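Local coordinates for protein hyaluronoglucosaminidase (Apis mellifera, PDB 1FCQ) that hydrolyses hyaluronan as a family 56 glycosidase and is a major allergen of honeybee venom, at residues V13-P18 with L314-Y319; L39-D44 with G48-I53; D93-Q98 with R174-A179; Y265-Y268 with R273-T276. One frame throughout, in Å; residues are numbered along the deposited sequence.

Interaction 1 of 4, residues V13-P18 with L314-Y319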
loop_
_atom_site.group_PDB
_atom_site.type_symbol
_atom_site.label_atom_id
_atom_site.label_comp_id
_atom_site.label_asym_id
_atom_site.label_seq_id
_atom_site.Cartn_x
_atom_site.Cartn_y
_atom_site.Cartn_z
ATOM N N VAL A 13 3.909 -3.688 -15.820
ATOM C CA VAL A 13 2.571 -3.694 -15.213
ATOM C C VAL A 13 2.372 -5.061 -14.563
ATOM O O VAL A 13 2.568 -6.094 -15.188
ATOM C CB VAL A 13 1.440 -3.400 -16.204
ATOM C CG1 VAL A 13 0.089 -3.341 -15.505
ATOM C CG2 VAL A 13 1.716 -2.075 -16.911
ATOM N N TYR A 14 2.027 -5.049 -13.274
ATOM C CA TYR A 14 1.870 -6.304 -12.535
ATOM C C TYR A 14 0.446 -6.696 -12.195
ATOM O O TYR A 14 -0.360 -5.862 -11.788
ATOM C CB TYR A 14 2.621 -6.181 -11.189
ATOM C CG TYR A 14 4.118 -6.095 -11.355
ATOM C CD1 TYR A 14 4.756 -4.876 -11.514
ATOM C CD2 TYR A 14 4.875 -7.271 -11.362
ATOM C CE1 TYR A 14 6.140 -4.840 -11.671
ATOM C CE2 TYR A 14 6.245 -7.228 -11.513
ATOM C CZ TYR A 14 6.858 -6.005 -11.656
ATOM O OH TYR A 14 8.232 -5.949 -11.821
ATOM N N TRP A 15 0.170 -8.006 -12.339
ATOM C CA TRP A 15 -1.170 -8.485 -11.983
ATOM C C TRP A 15 -1.210 -8.831 -10.496
ATOM O O TRP A 15 -0.539 -9.777 -10.085
ATOM C CB TRP A 15 -1.481 -9.743 -12.792
ATOM C CG TRP A 15 -2.909 -10.212 -12.773
ATOM C CD1 TRP A 15 -3.384 -11.379 -12.254
ATOM C CD2 TRP A 15 -4.048 -9.539 -13.334
ATOM N NE1 TRP A 15 -4.741 -11.481 -12.442
ATOM C CE2 TRP A 15 -5.167 -10.357 -13.114
ATOM C CE3 TRP A 15 -4.214 -8.333 -14.009
ATOM C CZ2 TRP A 15 -6.447 -10.004 -13.544
ATOM C CZ3 TRP A 15 -5.483 -7.975 -14.443
ATOM C CH2 TRP A 15 -6.571 -8.815 -14.201
ATOM N N ASN A 16 -2.005 -8.096 -9.722
ATOM C CA ASN A 16 -2.131 -8.397 -8.289
ATOM C C ASN A 16 -3.609 -8.540 -7.910
ATOM O O ASN A 16 -4.106 -8.166 -6.860
ATOM C CB ASN A 16 -1.416 -7.355 -7.433
ATOM C CG ASN A 16 -1.230 -7.725 -5.977
ATOM O OD1 ASN A 16 -1.295 -6.850 -5.091
ATOM N ND2 ASN A 16 -0.971 -9.004 -5.659
ATOM N N VAL A 17 -4.355 -9.082 -8.881
ATOM C CA VAL A 17 -5.797 -9.347 -8.692
ATOM C C VAL A 17 -5.874 -10.818 -8.322
ATOM O O VAL A 17 -5.210 -11.630 -8.985
ATOM C CB VAL A 17 -6.556 -9.064 -9.995
ATOM C CG1 VAL A 17 -8.034 -9.419 -9.839
ATOM C CG2 VAL A 17 -6.464 -7.613 -10.434
ATOM N N PRO A 18 -6.679 -11.232 -7.361
ATOM C CA PRO A 18 -6.713 -12.603 -6.892
ATOM C C PRO A 18 -7.576 -13.529 -7.729
ATOM O O PRO A 18 -8.423 -14.240 -7.195
ATOM C CB PRO A 18 -7.225 -12.485 -5.464
ATOM C CG PRO A 18 -8.112 -11.295 -5.510
ATOM C CD PRO A 18 -7.465 -10.331 -6.479
ATOM N N LEU A 314 -16.725 -14.360 -13.980
ATOM C CA LEU A 314 -17.069 -14.067 -15.370
ATOM C C LEU A 314 -17.325 -12.594 -15.644
ATOM O O LEU A 314 -16.934 -12.117 -16.715
ATOM C CB LEU A 314 -18.290 -14.882 -15.787
ATOM C CG LEU A 314 -18.108 -16.399 -15.810
ATOM C CD1 LEU A 314 -19.441 -17.123 -15.873
ATOM C CD2 LEU A 314 -17.213 -16.776 -16.988
ATOM N N GLN A 315 -17.936 -11.879 -14.705
ATOM C CA GLN A 315 -18.158 -10.446 -14.898
ATOM C C GLN A 315 -16.822 -9.690 -14.908
ATOM O O GLN A 315 -16.617 -8.777 -15.720
ATOM C CB GLN A 315 -19.100 -9.868 -13.848
ATOM C CG GLN A 315 -19.525 -8.431 -14.094
ATOM C CD GLN A 315 -18.510 -7.369 -13.735
ATOM O OE1 GLN A 315 -17.752 -7.554 -12.783
ATOM N NE2 GLN A 315 -18.455 -6.259 -14.457
ATOM N N PHE A 316 -15.914 -10.087 -14.017
ATOM C CA PHE A 316 -14.607 -9.423 -13.997
ATOM C C PHE A 316 -13.831 -9.710 -15.272
ATOM O O PHE A 316 -13.220 -8.807 -15.858
ATOM C CB PHE A 316 -13.792 -9.810 -12.740
ATOM C CG PHE A 316 -12.423 -9.163 -12.858
ATOM C CD1 PHE A 316 -12.315 -7.783 -12.831
ATOM C CD2 PHE A 316 -11.299 -9.938 -13.047
ATOM C CE1 PHE A 316 -11.069 -7.179 -12.955
ATOM C CE2 PHE A 316 -10.051 -9.340 -13.176
ATOM C CZ PHE A 316 -9.943 -7.962 -13.135
ATOM N N ARG A 317 -13.898 -10.950 -15.759
ATOM C CA ARG A 317 -13.236 -11.329 -16.998
ATOM C C ARG A 317 -13.811 -10.526 -18.163
ATOM O O ARG A 317 -13.100 -10.039 -19.019
ATOM C CB ARG A 317 -13.359 -12.834 -17.247
ATOM C CG ARG A 317 -12.435 -13.312 -18.362
ATOM C CD ARG A 317 -12.334 -14.829 -18.420
ATOM N NE ARG A 317 -11.214 -15.303 -19.216
ATOM C CZ ARG A 317 -10.382 -16.310 -19.010
ATOM N NH1 ARG A 317 -10.401 -17.101 -17.946
ATOM N NH2 ARG A 317 -9.421 -16.591 -19.888
ATOM N N GLU A 318 -15.133 -10.308 -18.170
ATOM C CA GLU A 318 -15.747 -9.484 -19.210
ATOM C C GLU A 318 -15.197 -8.064 -19.153
ATOM O O GLU A 318 -14.822 -7.470 -20.166
ATOM C CB GLU A 318 -17.243 -9.473 -18.957
ATOM C CG GLU A 318 -18.175 -8.952 -20.014
ATOM C CD GLU A 318 -19.629 -9.302 -19.654
ATOM O OE1 GLU A 318 -20.290 -8.380 -19.147
ATOM O OE2 GLU A 318 -20.047 -10.456 -19.868
ATOM N N TYR A 319 -15.087 -7.507 -17.937
ATOM C CA TYR A 319 -14.550 -6.147 -17.793
ATOM C C TYR A 319 -13.111 -6.082 -18.265
ATOM O O TYR A 319 -12.650 -5.139 -18.932
ATOM C CB TYR A 319 -14.653 -5.678 -16.339
ATOM C CG TYR A 319 -14.050 -4.311 -16.099
ATOM C CD1 TYR A 319 -14.622 -3.149 -16.586
ATOM C CD2 TYR A 319 -12.885 -4.190 -15.337
ATOM C CE1 TYR A 319 -14.062 -1.904 -16.350
ATOM C CE2 TYR A 319 -12.327 -2.959 -15.097
ATOM C CZ TYR A 319 -12.897 -1.820 -15.606
ATOM O OH TYR A 319 -12.344 -0.592 -15.344
#
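The first barrel strand, 12-16, and the closing helix 310-328 keep their backbones well apart, V17 CA lying 10.3 Å from F316 CA, the nearest such pair, and side chains fill the distance. This joins the two ends of a seven-stranded (beta/alpha) TIM barrel: helix 310-328 follows strand 297-301, the parallel neighbour of strand 12-16. The side chain of F316 extends from the helix against those of W15 and V17, which come from the opposite direction. With CG anti to the backbone N (chi1 176°), the F316 ring reaches across to W15 and meets it rim to rim, neither ring over the face of the other. The centroid of the W15 six-membered ring is 5.9 Å from that of F316, and the planes are turned by 35°. W15 CH2 touches F316 CZ at 3.6 Å near the plane of the phenyl ring. Beside it, V17 backs the indole, its CB lying over one face near the rim. W15 NE1 is hydrogen-bonded to T19 OG1, while the C22-C313 disulfide ties the chain just beyond P18 to the residue before L314. V17 CG1 completes the contact, 3.9 Å from F316 CE2.

Interaction 2 of 4, residues L39-D44 with G48-I53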
loop_
_atom_site.group_PDB
_atom_site.type_symbol
_atom_site.label_atom_id
_atom_site.label_comp_id
_atom_site.label_asym_id
_atom_site.label_seq_id
_atom_site.Cartn_x
_atom_site.Cartn_y
_atom_site.Cartn_z
ATOM N N LEU A 39 2.565 -8.470 -16.500
ATOM C CA LEU A 39 3.377 -9.484 -15.828
ATOM C C LEU A 39 2.487 -10.267 -14.872
ATOM O O LEU A 39 1.733 -9.695 -14.061
ATOM C CB LEU A 39 4.536 -8.837 -15.064
ATOM C CG LEU A 39 5.513 -8.046 -15.948
ATOM C CD1 LEU A 39 6.624 -7.467 -15.074
ATOM C CD2 LEU A 39 6.099 -8.900 -17.055
ATOM N N GLN A 40 2.544 -11.585 -14.980
ATOM C CA GLN A 40 1.675 -12.495 -14.267
ATOM C C GLN A 40 2.469 -13.642 -13.647
ATOM O O GLN A 40 3.310 -14.277 -14.295
ATOM C CB GLN A 40 0.645 -13.063 -15.260
ATOM C CG GLN A 40 -0.446 -13.943 -14.691
ATOM C CD GLN A 40 -1.516 -14.237 -15.733
ATOM O OE1 GLN A 40 -1.246 -14.262 -16.944
ATOM N NE2 GLN A 40 -2.734 -14.440 -15.251
ATOM N N ASN A 41 2.187 -13.848 -12.361
ATOM C CA ASN A 41 2.805 -14.960 -11.645
ATOM C C ASN A 41 2.522 -16.284 -12.355
ATOM O O ASN A 41 1.459 -16.437 -12.952
ATOM C CB ASN A 41 2.292 -15.084 -10.220
ATOM C CG ASN A 41 2.819 -14.001 -9.294
ATOM O OD1 ASN A 41 3.966 -13.584 -9.400
ATOM N ND2 ASN A 41 1.973 -13.596 -8.376
ATOM N N TRP A 42 3.510 -17.168 -12.301
ATOM C CA TRP A 42 3.355 -18.488 -12.932
ATOM C C TRP A 42 2.083 -19.155 -12.432
ATOM O O TRP A 42 1.701 -19.133 -11.256
ATOM C CB TRP A 42 4.606 -19.305 -12.622
ATOM C CG TRP A 42 4.610 -20.698 -13.189
ATOM C CD1 TRP A 42 4.818 -21.046 -14.484
ATOM C CD2 TRP A 42 4.369 -21.910 -12.473
ATOM N NE1 TRP A 42 4.716 -22.418 -14.626
ATOM C CE2 TRP A 42 4.462 -22.967 -13.400
ATOM C CE3 TRP A 42 4.101 -22.207 -11.129
ATOM C CZ2 TRP A 42 4.272 -24.300 -13.025
ATOM C CZ3 TRP A 42 3.911 -23.525 -10.761
ATOM C CH2 TRP A 42 4.019 -24.554 -11.711
ATOM N N MET A 43 1.337 -19.746 -13.370
ATOM C CA MET A 43 0.061 -20.406 -13.159
ATOM C C MET A 43 -1.029 -19.516 -12.588
ATOM O O MET A 43 -2.021 -19.934 -11.974
ATOM C CB MET A 43 0.238 -21.657 -12.280
ATOM C CG MET A 43 0.969 -22.775 -13.033
ATOM S SD MET A 43 0.002 -23.390 -14.421
ATOM C CE MET A 43 -1.325 -24.250 -13.633
ATOM N N ASP A 44 -0.862 -18.193 -12.747
ATOM C CA ASP A 44 -1.773 -17.200 -12.198
ATOM C C ASP A 44 -1.923 -17.374 -10.692
ATOM O O ASP A 44 -2.954 -17.043 -10.093
ATOM C CB ASP A 44 -3.137 -17.188 -12.887
ATOM C CG ASP A 44 -4.010 -16.004 -12.511
ATOM O OD1 ASP A 44 -3.496 -14.861 -12.416
ATOM O OD2 ASP A 44 -5.214 -16.219 -12.265
ATOM N N GLY A 48 3.805 -15.195 -6.263
ATOM C CA GLY A 48 4.745 -15.951 -7.086
ATOM C C GLY A 48 5.987 -15.138 -7.386
ATOM O O GLY A 48 6.254 -14.166 -6.681
ATOM N N GLU A 49 6.692 -15.489 -8.458
ATOM C CA GLU A 49 7.940 -14.821 -8.779
ATOM C C GLU A 49 7.836 -13.373 -9.227
ATOM O O GLU A 49 8.850 -12.674 -9.122
ATOM C CB GLU A 49 8.759 -15.633 -9.791
ATOM C CG GLU A 49 8.282 -15.591 -11.209
ATOM C CD GLU A 49 6.937 -16.193 -11.558
ATOM O OE1 GLU A 49 6.299 -16.913 -10.772
ATOM O OE2 GLU A 49 6.538 -15.933 -12.713
ATOM N N GLU A 50 6.694 -12.914 -9.706
ATOM C CA GLU A 50 6.554 -11.532 -10.148
ATOM C C GLU A 50 6.146 -10.611 -9.001
ATOM O O GLU A 50 6.709 -9.525 -8.895
ATOM C CB GLU A 50 5.487 -11.408 -11.244
ATOM C CG GLU A 50 5.859 -12.171 -12.502
ATOM C CD GLU A 50 7.126 -11.668 -13.163
ATOM O OE1 GLU A 50 7.755 -12.496 -13.860
ATOM O OE2 GLU A 50 7.518 -10.503 -13.058
ATOM N N ILE A 51 5.189 -11.058 -8.195
ATOM C CA ILE A 51 4.703 -10.208 -7.099
ATOM C C ILE A 51 4.058 -11.025 -5.991
ATOM O O ILE A 51 3.487 -12.099 -6.212
ATOM C CB ILE A 51 3.724 -9.138 -7.644
ATOM C CG1 ILE A 51 3.285 -8.147 -6.559
ATOM C CG2 ILE A 51 2.503 -9.810 -8.272
ATOM C CD1 ILE A 51 2.702 -6.849 -7.115
ATOM N N ALA A 52 4.151 -10.518 -4.751
ATOM C CA ALA A 52 3.513 -11.132 -3.599
ATOM C C ALA A 52 3.172 -10.031 -2.585
ATOM O O ALA A 52 4.048 -9.230 -2.250
ATOM C CB ALA A 52 4.373 -12.194 -2.921
ATOM N N ILE A 53 1.909 -9.965 -2.188
ATOM C CA ILE A 53 1.483 -8.992 -1.182
ATOM C C ILE A 53 1.211 -9.742 0.118
ATOM O O ILE A 53 0.656 -10.839 0.158
ATOM C CB ILE A 53 0.301 -8.127 -1.601
ATOM C CG1 ILE A 53 -0.075 -7.052 -0.562
ATOM C CG2 ILE A 53 -0.941 -8.995 -1.832
ATOM C CD1 ILE A 53 -0.880 -5.925 -1.203
HETATM O O HOH W 1 5.030 -16.378 -14.750
HETATM O O HOH W 2 3.822 -18.378 -9.331
#
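The side-chain amide of N41 carries most of the hydrogen bonding to 48-53. N41 OD1 accepts two backbone N-H groups: E50 N, at 2.8 Å, comes in nearly along the C=O axis, and I51 N, at 3.1 Å, lies in the carbonyl plane on a lone pair. N41 ND2 returns a bond to I51 O (3.0 Å) and also reaches K45 O. Gripped through both OD1 and ND2, the amide is fixed in its rotation against the bend that leads into strand 51-55 of the TIM barrel; G48 N also bonds I51 O and closes that bend. G48 has no side chain, and N41 CG lies 3.5 Å from G48 CA. A second group of bonds centres on the E49 carboxylate: W42 N donates to the syn lone pair of E49 OE1 at 3.2 Å and only weakly to OE2. Two waters donate across the gap, one to Q40 O and E49 OE2, the other to W42 O and E49 OE1. The remaining contacts are van der Waals: E50 CG approaches Q40 O at 3.8 Å, and L39 CD1 lies equally far from E50 OE2, the two side chains lying roughly perpendicular.

Interaction 3 of 4, residues D93-Q98 with R174-A179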
loop_
_atom_site.group_PDB
_atom_site.type_symbol
_atom_site.label_atom_id
_atom_site.label_comp_id
_atom_site.label_asym_id
_atom_site.label_seq_id
_atom_site.Cartn_x
_atom_site.Cartn_y
_atom_site.Cartn_z
ATOM N N ASP A 93 7.374 -16.041 10.275
ATOM C CA ASP A 93 6.579 -17.211 9.884
ATOM C C ASP A 93 5.599 -16.903 8.766
ATOM O O ASP A 93 5.436 -17.698 7.848
ATOM C CB ASP A 93 5.830 -17.770 11.091
ATOM C CG ASP A 93 6.768 -18.495 12.040
ATOM O OD1 ASP A 93 7.976 -18.601 11.781
ATOM O OD2 ASP A 93 6.239 -18.940 13.078
ATOM N N HIS A 94 4.954 -15.737 8.814
ATOM C CA HIS A 94 4.019 -15.361 7.754
ATOM C C HIS A 94 4.755 -15.225 6.420
ATOM O O HIS A 94 4.301 -15.723 5.391
ATOM C CB HIS A 94 3.293 -14.054 8.062
ATOM C CG HIS A 94 2.125 -14.093 8.986
ATOM N ND1 HIS A 94 1.385 -15.242 9.175
ATOM C CD2 HIS A 94 1.532 -13.148 9.765
ATOM C CE1 HIS A 94 0.414 -15.003 10.034
ATOM N NE2 HIS A 94 0.478 -13.740 10.408
ATOM N N LEU A 95 5.910 -14.554 6.422
ATOM C CA LEU A 95 6.683 -14.382 5.189
ATOM C C LEU A 95 7.113 -15.716 4.618
ATOM O O LEU A 95 6.920 -15.974 3.431
ATOM C CB LEU A 95 7.869 -13.448 5.488
ATOM C CG LEU A 95 8.757 -13.100 4.289
ATOM C CD1 LEU A 95 9.399 -11.732 4.494
ATOM C CD2 LEU A 95 9.815 -14.177 4.141
ATOM N N ILE A 96 7.637 -16.610 5.460
ATOM C CA ILE A 96 8.101 -17.914 5.001
ATOM C C ILE A 96 6.948 -18.740 4.485
ATOM O O ILE A 96 7.018 -19.413 3.453
ATOM C CB ILE A 96 8.895 -18.649 6.101
ATOM C CG1 ILE A 96 10.179 -17.870 6.397
ATOM C CG2 ILE A 96 9.208 -20.076 5.661
ATOM C CD1 ILE A 96 10.882 -18.318 7.668
ATOM N N ASN A 97 5.805 -18.698 5.195
ATOM C CA ASN A 97 4.648 -19.438 4.740
ATOM C C ASN A 97 4.128 -19.009 3.383
ATOM O O ASN A 97 3.709 -19.847 2.596
ATOM C CB ASN A 97 3.487 -19.283 5.749
ATOM C CG ASN A 97 3.479 -20.595 6.528
ATOM O OD1 ASN A 97 4.471 -20.948 7.153
ATOM N ND2 ASN A 97 2.373 -21.296 6.409
ATOM N N GLN A 98 4.122 -17.694 3.129
ATOM C CA GLN A 98 3.534 -17.144 1.926
ATOM C C GLN A 98 4.488 -17.027 0.762
ATOM O O GLN A 98 4.102 -17.052 -0.398
ATOM C CB GLN A 98 2.904 -15.773 2.228
ATOM C CG GLN A 98 1.754 -15.843 3.231
ATOM C CD GLN A 98 0.545 -16.577 2.711
ATOM O OE1 GLN A 98 -0.555 -16.015 2.604
ATOM N NE2 GLN A 98 0.693 -17.847 2.356
ATOM N N ARG A 174 16.211 -9.001 4.391
ATOM C CA ARG A 174 17.264 -9.966 4.745
ATOM C C ARG A 174 16.865 -11.384 4.385
ATOM O O ARG A 174 17.647 -12.161 3.842
ATOM C CB ARG A 174 17.600 -9.871 6.231
ATOM C CG ARG A 174 18.572 -8.752 6.581
ATOM C CD ARG A 174 18.835 -8.710 8.081
ATOM N NE ARG A 174 19.669 -7.587 8.480
ATOM C CZ ARG A 174 20.109 -7.377 9.718
ATOM N NH1 ARG A 174 19.801 -8.212 10.704
ATOM N NH2 ARG A 174 20.869 -6.320 9.981
ATOM N N MET A 175 15.604 -11.743 4.661
ATOM C CA MET A 175 15.120 -13.088 4.376
ATOM C C MET A 175 14.906 -13.376 2.907
ATOM O O MET A 175 15.084 -14.488 2.408
ATOM C CB MET A 175 13.795 -13.299 5.124
ATOM C CG MET A 175 13.996 -13.330 6.632
ATOM S SD MET A 175 12.405 -13.250 7.480
ATOM C CE MET A 175 12.981 -13.132 9.175
ATOM N N ARG A 176 14.495 -12.351 2.154
ATOM C CA ARG A 176 14.224 -12.461 0.721
ATOM C C ARG A 176 14.965 -11.335 0.021
ATOM O O ARG A 176 14.382 -10.366 -0.436
ATOM C CB ARG A 176 12.710 -12.355 0.527
ATOM C CG ARG A 176 11.919 -13.491 1.188
ATOM C CD ARG A 176 12.181 -14.824 0.530
ATOM N NE ARG A 176 11.536 -15.957 1.181
ATOM C CZ ARG A 176 11.973 -16.658 2.218
ATOM N NH1 ARG A 176 11.210 -17.681 2.656
ATOM N NH2 ARG A 176 13.095 -16.435 2.874
ATOM N N PRO A 177 16.293 -11.493 -0.102
ATOM C CA PRO A 177 17.152 -10.455 -0.640
ATOM C C PRO A 177 17.157 -10.231 -2.128
ATOM O O PRO A 177 17.647 -9.159 -2.538
ATOM C CB PRO A 177 18.563 -10.906 -0.197
ATOM C CG PRO A 177 18.448 -12.393 -0.188
ATOM C CD PRO A 177 17.067 -12.653 0.369
ATOM N N ALA A 178 16.596 -11.126 -2.920
ATOM C CA ALA A 178 16.533 -10.916 -4.354
ATOM C C ALA A 178 15.310 -10.098 -4.773
ATOM O O ALA A 178 15.233 -9.703 -5.940
ATOM C CB ALA A 178 16.530 -12.268 -5.067
ATOM N N ALA A 179 14.388 -9.843 -3.850
ATOM C CA ALA A 179 13.154 -9.145 -4.185
ATOM C C ALA A 179 13.278 -7.644 -3.965
ATOM O O ALA A 179 14.229 -7.162 -3.335
ATOM C CB ALA A 179 12.017 -9.659 -3.295
#
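R176 lies against L95 and I96 where helix 146-175 has just ended beside the last turns of helix 84-98; the two helices lead into the adjacent parallel barrel strands 180-183 and 107-111. From CB, which points toward helix 84-98, the chain runs to CG, 3.7 Å from L95 CD2, and bends there (chi2 -67°), so that it runs alongside the leucine side chain, the two pointing opposite ways. The same methyl stays beside R176 NE (3.9 Å) and lies over the centre of one guanidinium face, 3.8 Å from R176 CZ. At the tip, NH1 sits 3.9 Å from I96 CG1 and donates to I99 O. NH2 turns back to M175 O at 2.8 Å (N-H...O 165°), with that oxygen in the guanidinium plane but the nitrogen well above the carbonyl plane. Behind, L95 CD2 also reaches M175 CB. The charged group is thus covered on one face by the leucine methyl and fixed in rotation by carbonyls at its rim; those oxygens, close to two helix C-termini, would be expected to favour its positive charge.

Interaction 4 of 4, residues Y265-Y268 with R273-T276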
loop_
_atom_site.group_PDB
_atom_site.type_symbol
_atom_site.label_atom_id
_atom_site.label_comp_id
_atom_site.label_asym_id
_atom_site.label_seq_id
_atom_site.Cartn_x
_atom_site.Cartn_y
_atom_site.Cartn_z
ATOM N N TYR A 265 -0.019 1.613 -6.902
ATOM C CA TYR A 265 -1.064 0.611 -6.702
ATOM C C TYR A 265 -2.332 1.171 -7.351
ATOM O O TYR A 265 -2.730 2.312 -7.057
ATOM C CB TYR A 265 -1.265 0.335 -5.197
ATOM C CG TYR A 265 -0.801 -1.074 -4.885
ATOM C CD1 TYR A 265 0.554 -1.386 -4.769
ATOM C CD2 TYR A 265 -1.694 -2.122 -4.802
ATOM C CE1 TYR A 265 0.973 -2.689 -4.569
ATOM C CE2 TYR A 265 -1.302 -3.436 -4.572
ATOM C CZ TYR A 265 0.050 -3.708 -4.463
ATOM O OH TYR A 265 0.494 -4.993 -4.273
ATOM N N TYR A 266 -2.939 0.387 -8.236
ATOM C CA TYR A 266 -4.094 0.844 -9.004
ATOM C C TYR A 266 -5.267 -0.117 -8.859
ATOM O O TYR A 266 -5.096 -1.323 -8.960
ATOM C CB TYR A 266 -3.669 0.864 -10.474
ATOM C CG TYR A 266 -4.568 1.641 -11.404
ATOM C CD1 TYR A 266 -4.338 2.969 -11.681
ATOM C CD2 TYR A 266 -5.661 1.011 -12.006
ATOM C CE1 TYR A 266 -5.171 3.701 -12.526
ATOM C CE2 TYR A 266 -6.477 1.714 -12.871
ATOM C CZ TYR A 266 -6.232 3.044 -13.123
ATOM O OH TYR A 266 -7.083 3.733 -13.970
ATOM N N TRP A 267 -6.454 0.445 -8.604
ATOM C CA TRP A 267 -7.618 -0.432 -8.432
ATOM C C TRP A 267 -8.594 -0.159 -9.572
ATOM O O TRP A 267 -8.677 0.982 -10.015
ATOM C CB TRP A 267 -8.295 -0.244 -7.093
ATOM C CG TRP A 267 -9.298 -1.270 -6.656
ATOM C CD1 TRP A 267 -9.442 -2.553 -7.094
ATOM C CD2 TRP A 267 -10.263 -1.093 -5.608
ATOM N NE1 TRP A 267 -10.458 -3.185 -6.404
ATOM C CE2 TRP A 267 -10.957 -2.314 -5.478
ATOM C CE3 TRP A 267 -10.601 -0.029 -4.761
ATOM C CZ2 TRP A 267 -11.987 -2.489 -4.554
ATOM C CZ3 TRP A 267 -11.613 -0.214 -3.834
ATOM C CH2 TRP A 267 -12.297 -1.441 -3.739
ATOM N N TYR A 268 -9.281 -1.211 -10.010
ATOM C CA TYR A 268 -10.262 -1.051 -11.089
ATOM C C TYR A 268 -11.646 -0.731 -10.556
ATOM O O TYR A 268 -12.602 -0.665 -11.341
ATOM C CB TYR A 268 -10.268 -2.287 -12.007
ATOM C CG TYR A 268 -10.683 -3.541 -11.261
ATOM C CD1 TYR A 268 -12.036 -3.869 -11.239
ATOM C CD2 TYR A 268 -9.810 -4.351 -10.570
ATOM C CE1 TYR A 268 -12.473 -4.983 -10.551
ATOM C CE2 TYR A 268 -10.228 -5.469 -9.874
ATOM C CZ TYR A 268 -11.584 -5.775 -9.866
ATOM O OH TYR A 268 -12.049 -6.875 -9.187
ATOM N N ARG A 273 -17.050 4.074 -4.317
ATOM C CA ARG A 273 -18.128 3.365 -5.001
ATOM C C ARG A 273 -17.548 1.998 -5.384
ATOM O O ARG A 273 -17.257 1.684 -6.543
ATOM C CB ARG A 273 -18.606 4.052 -6.265
ATOM C CG ARG A 273 -19.468 5.291 -6.130
ATOM C CD ARG A 273 -20.720 5.134 -6.977
ATOM N NE ARG A 273 -20.531 5.333 -8.405
ATOM C CZ ARG A 273 -21.206 4.672 -9.346
ATOM N NH1 ARG A 273 -22.090 3.752 -8.985
ATOM N NH2 ARG A 273 -21.000 4.899 -10.636
ATOM N N ARG A 274 -17.263 1.190 -4.379
ATOM C CA ARG A 274 -16.543 -0.058 -4.436
ATOM C C ARG A 274 -17.072 -1.154 -5.338
ATOM O O ARG A 274 -16.363 -2.116 -5.631
ATOM C CB ARG A 274 -16.364 -0.617 -3.015
ATOM C CG ARG A 274 -15.517 0.211 -2.067
ATOM C CD ARG A 274 -15.300 -0.514 -0.739
ATOM N NE ARG A 274 -14.479 -1.705 -0.895
ATOM C CZ ARG A 274 -14.868 -2.937 -1.195
ATOM N NH1 ARG A 274 -16.153 -3.221 -1.384
ATOM N NH2 ARG A 274 -13.978 -3.909 -1.310
ATOM N N ASP A 275 -18.334 -1.086 -5.746
ATOM C CA ASP A 275 -18.886 -2.090 -6.639
ATOM C C ASP A 275 -18.877 -1.610 -8.086
ATOM O O ASP A 275 -19.224 -2.354 -9.007
ATOM C CB ASP A 275 -20.313 -2.446 -6.230
ATOM C CG ASP A 275 -20.404 -3.430 -5.085
ATOM O OD1 ASP A 275 -19.390 -4.046 -4.700
ATOM O OD2 ASP A 275 -21.535 -3.583 -4.568
ATOM N N THR A 276 -18.475 -0.366 -8.312
ATOM C CA THR A 276 -18.472 0.236 -9.631
ATOM C C THR A 276 -17.104 0.176 -10.302
ATOM O O THR A 276 -16.143 0.693 -9.740
ATOM C CB THR A 276 -18.917 1.714 -9.548
ATOM O OG1 THR A 276 -20.205 1.755 -8.917
ATOM C CG2 THR A 276 -19.020 2.364 -10.917
#
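At the C-terminal end of barrel strand 261-267, the end at which TIM-barrel enzymes keep their active sites, W267 meets R274 of the loop that leads toward helix 280-292. That loop turns sharply in a type I beta turn from R273 to T276, closed by T276 N to R273 O at 3.0 Å. R274, second in the turn, sends its side chain back to the strand. A bend at chi3 (67°) brings the guanidinium to the outer edge of the indole: R274 NE lies 3.6 Å from W267 CH2, at the ring edge and in its plane, and NH2 is 3.8 Å from the same carbon. The aliphatic part joins in through R274 CG, 4.0 Å from W267 CH2. Ring and guanidinium planes stand 49° apart. W267 projects toward the loop, and with CG anti to the backbone N (chi1 -167°) its six-membered ring is the part that reaches R274; the indole is also packed edge-to-face with W301 and meets Y227. Because the arginine touches the rim, where ring hydrogens point outward, and not the pi face, the contact is probably mainly van der Waals, with little to gain from cation-pi attraction.

Interactions 1, 2 and 4 are continuous around the barrel. Interaction 2 is stitched to interaction 1 by probable backbone bonds, V13 O to L39 N at 2.7 Å and W15 N to L39 O at 2.9 Å. Interaction 1 meets interaction 4 inside the barrel, where N16 OD1 is 2.7 Å from Y265 OH, and on the helix side, where F316 CE1 packs 3.4 Å from Y268 CZ. I53 CD1 brings interaction 2 to Y265 OH at 3.5 Å. Interaction 3 stands apart on the outer helices: its nearest atoms are about 5 Å from interaction 2, and its centre is about 29 Å from that of interaction 4, at the C-terminal end of strand 261-267, where the active site of a TIM-barrel enzyme is expected.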